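PDB 2WS2: glutathione s-transferase from Haemonchus contortus, which probably catalyses the transfer of glutathione onto electrophilic substrates RX, giving an S-substituted glutathione, a halide anion and a proton. Local coordinates for residues E37-P40 with K41-S45; S81-E84 with E85-D89; N100-R103 with P104-V108; L117-L120 with E121-F125; L153-A156 with D157-A161. One frame throughout, in Å; residues are numbered along the deposited sequence.

Contact 1. Residues E37-P40 with K41-S45; sequences EEWP and KHKAS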
loop_
_atom_site.group_PDB
_atom_site.type_symbol
_atom_site.label_atom_id
_atom_site.label_comp_id
_atom_site.label_asym_id
_atom_site.label_seq_id
_atom_site.Cartn_x
_atom_site.Cartn_y
_atom_site.Cartn_z
ATOM N N GLU A 37 -16.010 -20.678 -8.047
ATOM C CA GLU A 37 -17.245 -21.375 -7.749
ATOM C C GLU A 37 -17.270 -21.930 -6.319
ATOM O O GLU A 37 -18.330 -22.075 -5.748
ATOM C CB GLU A 37 -17.525 -22.480 -8.789
ATOM C CG GLU A 37 -17.733 -22.003 -10.271
ATOM C CD GLU A 37 -16.468 -21.352 -10.875
ATOM O OE1 GLU A 37 -15.388 -21.749 -10.478
ATOM O OE2 GLU A 37 -16.551 -20.451 -11.727
ATOM N N GLU A 38 -16.102 -22.274 -5.783
ATOM C CA GLU A 38 -15.936 -22.767 -4.421
ATOM C C GLU A 38 -15.902 -21.608 -3.414
ATOM O O GLU A 38 -16.215 -21.796 -2.235
ATOM C CB GLU A 38 -14.572 -23.446 -4.271
ATOM C CG GLU A 38 -14.471 -24.903 -4.497
ATOM C CD GLU A 38 -13.003 -25.360 -4.442
ATOM O OE1 GLU A 38 -12.101 -24.809 -5.182
ATOM O OE2 GLU A 38 -12.767 -26.274 -3.628
ATOM N N TRP A 39 -15.469 -20.441 -3.888
ATOM C CA TRP A 39 -15.097 -19.314 -3.031
ATOM C C TRP A 39 -16.171 -18.879 -1.970
ATOM O O TRP A 39 -15.815 -18.636 -0.829
ATOM C CB TRP A 39 -14.547 -18.148 -3.886
ATOM C CG TRP A 39 -14.627 -16.721 -3.280
ATOM C CD1 TRP A 39 -15.364 -15.696 -3.755
ATOM C CD2 TRP A 39 -13.941 -16.216 -2.115
ATOM N NE1 TRP A 39 -15.195 -14.571 -2.973
ATOM C CE2 TRP A 39 -14.337 -14.864 -1.952
ATOM C CE3 TRP A 39 -13.064 -16.777 -1.183
ATOM C CZ2 TRP A 39 -13.870 -14.050 -0.895
ATOM C CZ3 TRP A 39 -12.606 -15.976 -0.122
ATOM C CH2 TRP A 39 -13.015 -14.620 0.010
ATOM N N PRO A 40 -17.463 -18.780 -2.342
ATOM C CA PRO A 40 -18.488 -18.422 -1.334
ATOM C C PRO A 40 -18.681 -19.346 -0.134
ATOM O O PRO A 40 -19.316 -18.930 0.844
ATOM C CB PRO A 40 -19.766 -18.389 -2.164
ATOM C CG PRO A 40 -19.308 -17.900 -3.465
ATOM C CD PRO A 40 -18.014 -18.627 -3.707
ATOM N N LYS A 41 -18.202 -20.595 -0.204
ATOM C CA LYS A 41 -18.199 -21.437 1.005
ATOM C C LYS A 41 -17.131 -21.067 2.034
ATOM O O LYS A 41 -17.302 -21.371 3.207
ATOM C CB LYS A 41 -18.173 -22.936 0.715
ATOM C CG LYS A 41 -19.564 -23.515 0.420
ATOM C CD LYS A 41 -19.503 -24.968 -0.043
ATOM C CE LYS A 41 -18.879 -25.104 -1.451
ATOM N NZ LYS A 41 -19.819 -24.755 -2.580
ATOM N N HIS A 42 -16.057 -20.399 1.603
ATOM C CA HIS A 42 -14.951 -20.011 2.513
ATOM C C HIS A 42 -14.885 -18.504 2.789
ATOM O O HIS A 42 -14.177 -18.066 3.702
ATOM C CB HIS A 42 -13.607 -20.442 1.922
ATOM C CG HIS A 42 -13.606 -21.839 1.392
ATOM N ND1 HIS A 42 -14.128 -22.167 0.159
ATOM C CD2 HIS A 42 -13.146 -22.996 1.928
ATOM C CE1 HIS A 42 -13.980 -23.464 -0.048
ATOM N NE2 HIS A 42 -13.373 -23.988 1.004
ATOM N N LYS A 43 -15.599 -17.733 1.982
ATOM C CA LYS A 43 -15.619 -16.284 2.048
ATOM C C LYS A 43 -15.799 -15.711 3.440
ATOM O O LYS A 43 -15.017 -14.852 3.846
ATOM C CB LYS A 43 -16.729 -15.712 1.179
ATOM C CG LYS A 43 -16.757 -14.187 1.286
ATOM C CD LYS A 43 -18.096 -13.574 0.840
ATOM C CE LYS A 43 -17.867 -12.286 0.064
ATOM N NZ LYS A 43 -18.761 -12.218 -1.150
ATOM N N ALA A 44 -16.839 -16.166 4.146
ATOM C CA ALA A 44 -17.159 -15.651 5.491
ATOM C C ALA A 44 -16.070 -16.001 6.498
ATOM O O ALA A 44 -15.949 -15.350 7.557
ATOM C CB ALA A 44 -18.524 -16.195 5.954
ATOM N N SER A 45 -15.278 -17.032 6.186
ATOM C CA SER A 45 -14.182 -17.470 7.048
ATOM C C SER A 45 -12.911 -16.599 6.948
ATOM O O SER A 45 -11.970 -16.817 7.708
ATOM C CB SER A 45 -13.800 -18.920 6.761
ATOM O OG SER A 45 -12.728 -19.009 5.812
HETATM O O HOH W 1 -17.230 -12.825 -3.234
#
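Trp39 and Lys43 carry this turn of a surface loop, the indole lying against the start of the lysine one helical turn further on. With chi1 at 156°, Trp39 CG sits roughly opposite its own backbone N and beside its carbonyl carbon, which sends the ring forward along the chain. Lys43 CA then rests over one face of the six-membered ring in a CH-pi contact, 3.9 Å from the ring centroid, and Lys43 CG comes within 3.6 Å of Trp39 CZ2. Beyond CG the lysine bends at its third and fourth torsions. Its tip shares a water with the ring: Trp39 NE1 and Lys43 NZ each donate to it, both at 2.7 Å, so the polar ends are tied together outside the apolar contact. The backbone helps fix this pairing, because Trp39 O accepts from His42 N, which stands well above the carbonyl plane, and from Lys43 N, nearly in line with C=O. His42 turns its ring edge back, and ND1 makes a weak bond to Glu38 O at 3.2 Å. Residues 37-40 and 43-45 have helical backbone angles without a regular bond ladder; the loop joins strand 30-34 to strand 53-56 in the thioredoxin-like domain. Trp39 also meets Phe9, of strand 4-9, edge-to-face, and packs on Met46 and Leu51, linking the loop to the sheet.

Contact 2. Residues S81-E84 with E85-D89; sequences SAWE and EAVVD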
loop_
_atom_site.group_PDB
_atom_site.type_symbol
_atom_site.label_atom_id
_atom_site.label_comp_id
_atom_site.label_asym_id
_atom_site.label_seq_id
_atom_site.Cartn_x
_atom_site.Cartn_y
_atom_site.Cartn_z
ATOM N N SER A 81 18.809 -3.366 6.460
ATOM C CA SER A 81 18.848 -2.491 7.616
ATOM C C SER A 81 17.459 -1.888 7.667
ATOM O O SER A 81 16.710 -1.996 6.689
ATOM C CB SER A 81 19.863 -1.392 7.374
ATOM O OG SER A 81 19.371 -0.567 6.353
ATOM N N ALA A 82 17.137 -1.203 8.751
ATOM C CA ALA A 82 15.764 -0.702 8.936
ATOM C C ALA A 82 15.463 0.399 7.935
ATOM O O ALA A 82 14.350 0.464 7.405
ATOM C CB ALA A 82 15.497 -0.259 10.416
ATOM N N TRP A 83 16.470 1.228 7.616
ATOM C CA TRP A 83 16.320 2.252 6.579
ATOM C C TRP A 83 16.072 1.627 5.199
ATOM O O TRP A 83 15.229 2.132 4.424
ATOM C CB TRP A 83 17.499 3.273 6.581
ATOM C CG TRP A 83 17.517 4.124 5.363
ATOM C CD1 TRP A 83 18.223 3.883 4.213
ATOM C CD2 TRP A 83 16.780 5.325 5.138
ATOM N NE1 TRP A 83 17.975 4.852 3.294
ATOM C CE2 TRP A 83 17.068 5.740 3.814
ATOM C CE3 TRP A 83 15.910 6.098 5.925
ATOM C CZ2 TRP A 83 16.551 6.910 3.270
ATOM C CZ3 TRP A 83 15.352 7.242 5.367
ATOM C CH2 TRP A 83 15.665 7.647 4.067
ATOM N N GLU A 84 16.780 0.529 4.920
ATOM C CA GLU A 84 16.666 -0.233 3.662
ATOM C C GLU A 84 15.256 -0.854 3.571
ATOM O O GLU A 84 14.677 -0.938 2.483
ATOM C CB GLU A 84 17.763 -1.326 3.595
ATOM C CG GLU A 84 17.811 -2.199 2.306
ATOM C CD GLU A 84 19.130 -2.975 2.133
ATOM O OE1 GLU A 84 19.076 -4.225 2.012
ATOM O OE2 GLU A 84 20.227 -2.335 2.141
ATOM N N GLU A 85 14.687 -1.216 4.717
ATOM C CA GLU A 85 13.386 -1.882 4.709
ATOM C C GLU A 85 12.307 -0.896 4.312
ATOM O O GLU A 85 11.275 -1.267 3.781
ATOM C CB GLU A 85 13.078 -2.473 6.068
ATOM C CG GLU A 85 13.916 -3.651 6.399
ATOM C CD GLU A 85 13.577 -4.236 7.739
ATOM O OE1 GLU A 85 12.419 -4.666 7.957
ATOM O OE2 GLU A 85 14.492 -4.279 8.580
ATOM N N ALA A 86 12.557 0.368 4.565
ATOM C CA ALA A 86 11.546 1.371 4.288
ATOM C C ALA A 86 11.755 1.753 2.857
ATOM O O ALA A 86 10.839 2.101 2.154
ATOM C CB ALA A 86 11.715 2.568 5.175
ATOM N N VAL A 87 13.003 1.765 2.451
ATOM C CA VAL A 87 13.297 2.038 1.026
ATOM C C VAL A 87 12.546 1.030 0.133
ATOM O O VAL A 87 11.879 1.393 -0.823
ATOM C CB VAL A 87 14.827 2.066 0.773
ATOM C CG1 VAL A 87 15.170 1.676 -0.714
ATOM C CG2 VAL A 87 15.445 3.442 1.166
ATOM N N VAL A 88 12.708 -0.232 0.472
ATOM C CA VAL A 88 12.062 -1.414 -0.091
ATOM C C VAL A 88 10.550 -1.258 -0.098
ATOM O O VAL A 88 9.911 -1.431 -1.150
ATOM C CB VAL A 88 12.382 -2.625 0.784
ATOM C CG1 VAL A 88 11.307 -3.741 0.636
ATOM C CG2 VAL A 88 13.779 -3.193 0.463
ATOM N N ASP A 89 10.008 -0.855 1.065
ATOM C CA ASP A 89 8.619 -0.526 1.152
ATOM C C ASP A 89 8.293 0.553 0.136
ATOM O O ASP A 89 7.386 0.370 -0.581
ATOM C CB ASP A 89 8.210 -0.077 2.602
ATOM C CG ASP A 89 8.088 -1.255 3.571
ATOM O OD1 ASP A 89 7.993 -2.429 3.112
ATOM O OD2 ASP A 89 8.054 -1.047 4.817
#
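With chi1 at 167°, Trp83 sends its indole on toward Val87, whose CG2 branch, set opposite the valine carbonyl carbon, turns back to meet it. This is the N-terminal turn of helix 82-100 with Ser81 as N-cap: chi1 of 68° brings Ser81 OG round to accept from Glu84 N at 3.2 Å. The tryptophan-valine contact is an i to i+4 pair in which one methyl does the touching: Val87 CG2 lies 3.6 Å from Trp83 NE1 and 3.9 Å from CE2, near the rim of the ring system. Trp83 O is gripped twice, by Val87 N and by Ala86 N, both arriving from the same face of the carbonyl plane, the second far above it. Glu85 folds back over the cap, its CG 3.3 Å from Ser81 O, while its carboxylate makes long, weak ion pairs with Arg73 and with Arg73 of the second subunit. That subunit packs here too, with its Gln60 against Trp83 and its Leu61 against Ala86, so the first turn lies at the dimer interface. The ladder straightens further on: Val88 N donates to Glu84 O at 2.9 Å with an N-H...O angle of 172°.

Contact 3. Residues N100-R103 with P104-V108; sequences NEVR and PYFKV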
loop_
_atom_site.group_PDB
_atom_site.type_symbol
_atom_site.label_atom_id
_atom_site.label_comp_id
_atom_site.label_asym_id
_atom_site.label_seq_id
_atom_site.Cartn_x
_atom_site.Cartn_y
_atom_site.Cartn_z
ATOM N N ASN A 100 -1.934 0.562 -10.559
ATOM C CA ASN A 100 -3.266 1.161 -10.511
ATOM C C ASN A 100 -3.555 2.182 -11.605
ATOM O O ASN A 100 -4.651 2.212 -12.174
ATOM C CB ASN A 100 -3.511 1.797 -9.147
ATOM C CG ASN A 100 -4.134 0.836 -8.156
ATOM O OD1 ASN A 100 -3.714 -0.319 -8.018
ATOM N ND2 ASN A 100 -5.141 1.319 -7.441
ATOM N N GLU A 101 -2.574 3.037 -11.875
ATOM C CA GLU A 101 -2.665 4.024 -12.948
ATOM C C GLU A 101 -2.608 3.303 -14.322
ATOM O O GLU A 101 -2.626 3.934 -15.378
ATOM C CB GLU A 101 -1.480 5.010 -12.821
ATOM C CG GLU A 101 -1.724 6.436 -13.361
ATOM C CD GLU A 101 -0.532 6.969 -14.148
ATOM O OE1 GLU A 101 -0.681 8.002 -14.817
ATOM O OE2 GLU A 101 0.548 6.325 -14.135
ATOM N N VAL A 102 -2.540 1.985 -14.318
ATOM C CA VAL A 102 -2.340 1.260 -15.574
ATOM C C VAL A 102 -3.366 0.146 -15.870
ATOM O O VAL A 102 -3.377 -0.421 -16.966
ATOM C CB VAL A 102 -0.854 0.788 -15.679
ATOM C CG1 VAL A 102 -0.733 -0.697 -15.900
ATOM C CG2 VAL A 102 -0.080 1.642 -16.708
ATOM N N ARG A 103 -4.225 -0.131 -14.896
ATOM C CA ARG A 103 -5.324 -1.107 -15.010
ATOM C C ARG A 103 -6.266 -0.792 -16.188
ATOM O O ARG A 103 -6.373 -1.592 -17.101
ATOM C CB ARG A 103 -6.163 -1.165 -13.709
ATOM C CG ARG A 103 -5.737 -2.143 -12.632
ATOM C CD ARG A 103 -5.257 -1.374 -11.398
ATOM N NE ARG A 103 -5.319 -2.124 -10.141
ATOM C CZ ARG A 103 -4.429 -3.023 -9.738
ATOM N NH1 ARG A 103 -3.398 -3.346 -10.516
ATOM N NH2 ARG A 103 -4.591 -3.640 -8.569
ATOM N N PRO A 104 -6.981 0.353 -16.155
ATOM C CA PRO A 104 -7.889 0.695 -17.248
ATOM C C PRO A 104 -7.387 0.409 -18.653
ATOM O O PRO A 104 -8.199 0.095 -19.527
ATOM C CB PRO A 104 -8.104 2.187 -17.048
ATOM C CG PRO A 104 -8.184 2.294 -15.566
ATOM C CD PRO A 104 -7.251 1.217 -14.994
ATOM N N TYR A 105 -6.080 0.480 -18.869
ATOM C CA TYR A 105 -5.507 0.095 -20.167
ATOM C C TYR A 105 -5.129 -1.402 -20.204
ATOM O O TYR A 105 -4.940 -1.983 -21.267
ATOM C CB TYR A 105 -4.326 1.020 -20.526
ATOM C CG TYR A 105 -3.503 0.520 -21.688
ATOM C CD1 TYR A 105 -3.913 0.751 -23.000
ATOM C CD2 TYR A 105 -2.353 -0.222 -21.479
ATOM C CE1 TYR A 105 -3.182 0.280 -24.068
ATOM C CE2 TYR A 105 -1.612 -0.711 -22.549
ATOM C CZ TYR A 105 -2.030 -0.438 -23.838
ATOM O OH TYR A 105 -1.314 -0.910 -24.902
ATOM N N PHE A 106 -5.078 -2.045 -19.043
ATOM C CA PHE A 106 -4.745 -3.461 -18.961
ATOM C C PHE A 106 -5.889 -4.346 -19.489
ATOM O O PHE A 106 -5.664 -5.488 -19.905
ATOM C CB PHE A 106 -4.425 -3.816 -17.504
ATOM C CG PHE A 106 -3.013 -4.297 -17.266
ATOM C CD1 PHE A 106 -1.969 -3.939 -18.122
ATOM C CD2 PHE A 106 -2.732 -5.104 -16.169
ATOM C CE1 PHE A 106 -0.674 -4.383 -17.885
ATOM C CE2 PHE A 106 -1.427 -5.557 -15.924
ATOM C CZ PHE A 106 -0.399 -5.190 -16.784
ATOM N N LYS A 107 -7.108 -3.799 -19.472
ATOM C CA LYS A 107 -8.327 -4.542 -19.771
ATOM C C LYS A 107 -8.820 -4.335 -21.203
ATOM O O LYS A 107 -9.264 -5.284 -21.848
ATOM C CB LYS A 107 -9.438 -4.176 -18.766
ATOM C CG LYS A 107 -9.032 -4.318 -17.293
ATOM C CD LYS A 107 -8.606 -5.745 -16.936
ATOM C CE LYS A 107 -7.101 -5.906 -16.830
ATOM N NZ LYS A 107 -6.676 -7.293 -16.484
ATOM N N VAL A 108 -8.750 -3.098 -21.687
ATOM C CA VAL A 108 -9.068 -2.757 -23.085
ATOM C C VAL A 108 -8.322 -3.629 -24.134
ATOM O O VAL A 108 -8.468 -3.446 -25.364
ATOM C CB VAL A 108 -8.893 -1.240 -23.303
ATOM C CG1 VAL A 108 -7.967 -0.913 -24.446
ATOM C CG2 VAL A 108 -10.249 -0.540 -23.421
#
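Phe106 meets Val102 from its CB onward: CB passes 3.6 Å from Val102 O, and from there the ring runs outward, with Val102 CG1 over one face. Phe106 sits on the short helix 103-107 and Val102 in the loop leading into it; that helix follows the long helix 82-100 in the all-helical C-terminal domain of the glutathione transferase fold. CG stays close to the same oxygen. At the ring, CD1 meets Val102 CG1 at 4.1 Å and CE1 lies scarcely further from the same methyl, which is displaced toward the rim of the phenyl. Chi1 of -117°, away from the usual staggered values, gives the ring this tilt; beyond it the phenylalanine touches Thr166. The backbone is irregular: Tyr105 N to Val102 O and Lys107 N to Arg103 O are weak bonds, and the one from Phe106 N to Arg103 O is so short that its modelling is doubtful. Val102 itself is buried, its side chain packed on Phe125 and Ala128 of helix 118-143, so the loop leading into the small helix is seated on helix 118-143. The guanidinium of Arg103 turns back over the preceding turn, where Asn100 OD1 stands 3.1 Å above its plane, offset toward the rim.

Contact 4. Residues L117-L120 with E121-F125; sequences LKAL and EKDVF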
loop_
_atom_site.group_PDB
_atom_site.type_symbol
_atom_site.label_atom_id
_atom_site.label_comp_id
_atom_site.label_asym_id
_atom_site.label_seq_id
_atom_site.Cartn_x
_atom_site.Cartn_y
_atom_site.Cartn_z
ATOM N N LEU A 117 -7.960 2.157 -28.007
ATOM C CA LEU A 117 -6.945 1.357 -27.321
ATOM C C LEU A 117 -5.606 2.070 -27.467
ATOM O O LEU A 117 -4.792 2.104 -26.530
ATOM C CB LEU A 117 -6.885 -0.051 -27.938
ATOM C CG LEU A 117 -6.096 -1.231 -27.357
ATOM C CD1 LEU A 117 -6.546 -2.501 -27.999
ATOM C CD2 LEU A 117 -4.577 -1.101 -27.502
ATOM N N LYS A 118 -5.409 2.641 -28.656
ATOM C CA LYS A 118 -4.184 3.331 -29.026
ATOM C C LYS A 118 -4.015 4.622 -28.237
ATOM O O LYS A 118 -2.891 5.000 -27.915
ATOM C CB LYS A 118 -4.184 3.634 -30.529
ATOM C CG LYS A 118 -2.810 3.420 -31.221
ATOM C CD LYS A 118 -2.347 1.949 -31.115
ATOM C CE LYS A 118 -3.299 0.992 -31.847
ATOM N NZ LYS A 118 -3.216 -0.431 -31.354
ATOM N N ALA A 119 -5.120 5.301 -27.930
ATOM C CA ALA A 119 -5.044 6.544 -27.159
ATOM C C ALA A 119 -5.225 6.362 -25.647
ATOM O O ALA A 119 -5.375 7.340 -24.914
ATOM C CB ALA A 119 -5.985 7.613 -27.721
ATOM N N LEU A 120 -5.204 5.114 -25.192
ATOM C CA LEU A 120 -5.076 4.794 -23.772
ATOM C C LEU A 120 -3.654 4.315 -23.540
ATOM O O LEU A 120 -3.027 4.629 -22.515
ATOM C CB LEU A 120 -6.055 3.707 -23.358
ATOM C CG LEU A 120 -7.460 4.116 -22.913
ATOM C CD1 LEU A 120 -7.911 3.078 -21.963
ATOM C CD2 LEU A 120 -7.485 5.511 -22.261
ATOM N N GLU A 121 -3.157 3.547 -24.498
ATOM C CA GLU A 121 -1.738 3.303 -24.597
ATOM C C GLU A 121 -1.034 4.632 -24.408
ATOM O O GLU A 121 -0.244 4.756 -23.494
ATOM C CB GLU A 121 -1.388 2.719 -25.961
ATOM C CG GLU A 121 0.018 2.140 -26.053
ATOM C CD GLU A 121 0.108 0.978 -27.018
ATOM O OE1 GLU A 121 1.165 0.836 -27.680
ATOM O OE2 GLU A 121 -0.865 0.177 -27.094
ATOM N N LYS A 122 -1.345 5.613 -25.256
ATOM C CA LYS A 122 -0.604 6.881 -25.304
ATOM C C LYS A 122 -1.002 8.018 -24.336
ATOM O O LYS A 122 -0.195 8.918 -24.134
ATOM C CB LYS A 122 -0.478 7.412 -26.750
ATOM C CG LYS A 122 -1.788 7.788 -27.440
ATOM C CD LYS A 122 -1.586 8.098 -28.929
ATOM C CE LYS A 122 -1.886 6.898 -29.836
ATOM N NZ LYS A 122 -2.589 7.328 -31.093
ATOM N N ASP A 123 -2.212 8.001 -23.762
ATOM C CA ASP A 123 -2.606 9.064 -22.776
ATOM C C ASP A 123 -2.723 8.538 -21.327
ATOM O O ASP A 123 -2.970 9.306 -20.378
ATOM C CB ASP A 123 -3.874 9.845 -23.205
ATOM C CG ASP A 123 -3.623 10.834 -24.383
ATOM O OD1 ASP A 123 -3.095 11.956 -24.192
ATOM O OD2 ASP A 123 -3.992 10.505 -25.518
ATOM N N VAL A 124 -2.522 7.239 -21.154
ATOM C CA VAL A 124 -2.463 6.630 -19.826
ATOM C C VAL A 124 -1.162 5.821 -19.625
ATOM O O VAL A 124 -0.319 6.190 -18.802
ATOM C CB VAL A 124 -3.707 5.741 -19.548
ATOM C CG1 VAL A 124 -3.468 4.822 -18.350
ATOM C CG2 VAL A 124 -4.982 6.599 -19.366
ATOM N N PHE A 125 -1.009 4.751 -20.407
ATOM C CA PHE A 125 0.013 3.722 -20.183
ATOM C C PHE A 125 1.448 4.161 -20.419
ATOM O O PHE A 125 2.336 3.842 -19.625
ATOM C CB PHE A 125 -0.268 2.480 -21.049
ATOM C CG PHE A 125 0.840 1.452 -21.028
ATOM C CD1 PHE A 125 0.962 0.556 -19.964
ATOM C CD2 PHE A 125 1.778 1.389 -22.073
ATOM C CE1 PHE A 125 1.995 -0.392 -19.942
ATOM C CE2 PHE A 125 2.824 0.449 -22.058
ATOM C CZ PHE A 125 2.930 -0.445 -20.999
#
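Leu120 O is gripped by two backbone N-H groups, Val124 N at 3.0 Å and Phe125 N at 2.9 Å. The second bond comes from five residues on, not four, which marks a wider turn; it is also the straighter, 170° at the hydrogen and nearly in line with C=O. Before it, Glu121 N donates to Leu117 O at 3.0 Å; alongside it, the bond from Asp123 N to Ala119 O is weak. The side chains pair four residues apart. Leu120 and Val124 lie side by side, pointing the same way, with CD2 of the leucine 4.0 Å from CG2 of the valine. Leu117 CD2 brushes Glu121 OE2 at 3.9 Å. That glutamate, its CG opposite the backbone N (chi1 -167°), carries its carboxylate to two tyrosine hydroxyls, OE2 to Tyr105 OH and OE1 to Tyr169 OH, which fixes its rotation. Phe125 turns inward against the rings of the same two tyrosines. The five-residue bond to Leu120 O is the mark of a pi-type turn, here near the start of helix 118-143, a long helix of the C-terminal bundle.

Contact 5. Residues L153-A156 with D157-A161; sequences LTFA and DLYVA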
loop_
_atom_site.group_PDB
_atom_site.type_symbol
_atom_site.label_atom_id
_atom_site.label_comp_id
_atom_site.label_asym_id
_atom_site.label_seq_id
_atom_site.Cartn_x
_atom_site.Cartn_y
_atom_site.Cartn_z
ATOM N N LEU A 153 18.479 -10.253 -2.774
ATOM C CA LEU A 153 17.148 -10.074 -3.280
ATOM C C LEU A 153 16.291 -9.456 -2.160
ATOM O O LEU A 153 16.437 -9.814 -1.023
ATOM C CB LEU A 153 16.562 -11.409 -3.766
ATOM C CG LEU A 153 16.808 -11.824 -5.233
ATOM C CD1 LEU A 153 16.436 -10.721 -6.227
ATOM C CD2 LEU A 153 18.254 -12.264 -5.445
ATOM N N THR A 154 15.463 -8.496 -2.509
ATOM C CA THR A 154 14.357 -8.073 -1.611
ATOM C C THR A 154 12.988 -8.256 -2.307
ATOM O O THR A 154 12.969 -8.583 -3.497
ATOM C CB THR A 154 14.625 -6.635 -1.139
ATOM O OG1 THR A 154 13.832 -6.342 0.032
ATOM C CG2 THR A 154 14.347 -5.641 -2.257
ATOM N N PHE A 155 11.835 -8.041 -1.629
ATOM C CA PHE A 155 10.548 -8.350 -2.288
ATOM C C PHE A 155 10.232 -7.239 -3.260
ATOM O O PHE A 155 9.390 -7.414 -4.162
ATOM C CB PHE A 155 9.347 -8.599 -1.302
ATOM C CG PHE A 155 9.015 -7.402 -0.426
ATOM C CD1 PHE A 155 9.594 -7.276 0.830
ATOM C CD2 PHE A 155 8.164 -6.398 -0.867
ATOM C CE1 PHE A 155 9.335 -6.162 1.646
ATOM C CE2 PHE A 155 7.874 -5.280 -0.050
ATOM C CZ PHE A 155 8.474 -5.172 1.207
ATOM N N ALA A 156 10.943 -6.120 -3.116
ATOM C CA ALA A 156 10.806 -5.016 -4.063
ATOM C C ALA A 156 11.284 -5.423 -5.481
ATOM O O ALA A 156 10.689 -5.018 -6.486
ATOM C CB ALA A 156 11.531 -3.829 -3.594
ATOM N N ASP A 157 12.373 -6.192 -5.506
ATOM C CA ASP A 157 12.796 -6.953 -6.700
ATOM C C ASP A 157 11.690 -7.893 -7.212
ATOM O O ASP A 157 11.395 -7.928 -8.410
ATOM C CB ASP A 157 14.056 -7.744 -6.342
ATOM C CG ASP A 157 15.260 -6.834 -6.162
ATOM O OD1 ASP A 157 15.459 -5.971 -7.007
ATOM O OD2 ASP A 157 15.989 -6.959 -5.175
ATOM N N LEU A 158 11.043 -8.623 -6.302
ATOM C CA LEU A 158 10.070 -9.605 -6.736
ATOM C C LEU A 158 8.918 -8.941 -7.472
ATOM O O LEU A 158 8.495 -9.426 -8.523
ATOM C CB LEU A 158 9.651 -10.552 -5.608
ATOM C CG LEU A 158 10.805 -11.343 -4.989
ATOM C CD1 LEU A 158 10.347 -12.282 -3.928
ATOM C CD2 LEU A 158 11.639 -12.122 -6.072
ATOM N N TYR A 159 8.521 -7.754 -7.015
ATOM C CA TYR A 159 7.277 -7.170 -7.514
ATOM C C TYR A 159 7.465 -6.593 -8.902
ATOM O O TYR A 159 6.604 -6.712 -9.757
ATOM C CB TYR A 159 6.780 -6.064 -6.584
ATOM C CG TYR A 159 5.724 -6.492 -5.582
ATOM C CD1 TYR A 159 4.400 -6.681 -5.969
ATOM C CD2 TYR A 159 6.037 -6.630 -4.229
ATOM C CE1 TYR A 159 3.411 -7.051 -5.048
ATOM C CE2 TYR A 159 5.034 -6.999 -3.284
ATOM C CZ TYR A 159 3.744 -7.196 -3.707
ATOM O OH TYR A 159 2.791 -7.576 -2.794
ATOM N N VAL A 160 8.573 -5.918 -9.131
ATOM C CA VAL A 160 8.676 -5.247 -10.404
ATOM C C VAL A 160 9.092 -6.229 -11.517
ATOM O O VAL A 160 8.700 -6.055 -12.663
ATOM C CB VAL A 160 9.486 -3.900 -10.326
ATOM C CG1 VAL A 160 10.122 -3.730 -8.975
ATOM C CG2 VAL A 160 10.518 -3.730 -11.494
ATOM N N ALA A 161 9.825 -7.268 -11.146
ATOM C CA ALA A 161 10.416 -8.203 -12.131
ATOM C C ALA A 161 9.364 -9.184 -12.642
ATOM O O ALA A 161 9.457 -9.690 -13.786
ATOM C CB ALA A 161 11.616 -8.956 -11.522
#
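The rings of Phe155 and Tyr159 meet edge to edge, CD2 of the phenylalanine 4.0 Å from CD2 of the tyrosine, each atom in the plane of the other ring. Phe155 gets there through a chi1 of 61°, which wedges CG between its backbone N and carbonyl carbon, and its ring reaches Ile17 of helix 16-24 and Val88 of helix 82-100. Tyr159 also packs on Ile17, and its N donates to Phe155 O at 3.0 Å. At the head of the helix Thr154 holds the N-cap position, and Asp157 three residues on reaches back: OD2 accepts from Thr154 N at 3.1 Å, through its anti lone pair, with the N-H...O angle almost straight at 174°. This is one half of a capping box, of the kind found in the S/T-x-x-D motif of the glutathione transferase core. The other half is not made; Thr154 OG1 bonds instead to Tyr77 O. Leu153 CD1 and Thr154 CG2 press on the aspartate, at 3.8 Å from CB and 3.6 Å from OD2. Its second oxygen, OD1, bonds to His182 NE2 and Leu148 N. Buried yet gripped by three partners at the positive end of a helix, this carboxylate is probably kept ionised.

Along the chain the five contacts come strictly in series, each closing before the next opens. Contact 1 stands apart in the thioredoxin-like N-terminal domain, its centre 28 to 37 Å from the others, in the loop between strands 30-34 and 53-56. The rest belong to the helical part. Contacts 2 and 5 touch, centres 13 Å apart, where Val88 of helix 82-100 lies against Thr154 and Phe155; contact 5, about 7 Å from the centre of the chain, is the deepest of the five. Contacts 3 and 4, centres 10 Å apart, also touch, joining helix 103-107 to helix 118-143. Helix 82-100 thus ties the two pairs together, its first turn in contact 2 and its last residue, Asn100, in contact 3, both meeting the second subunit.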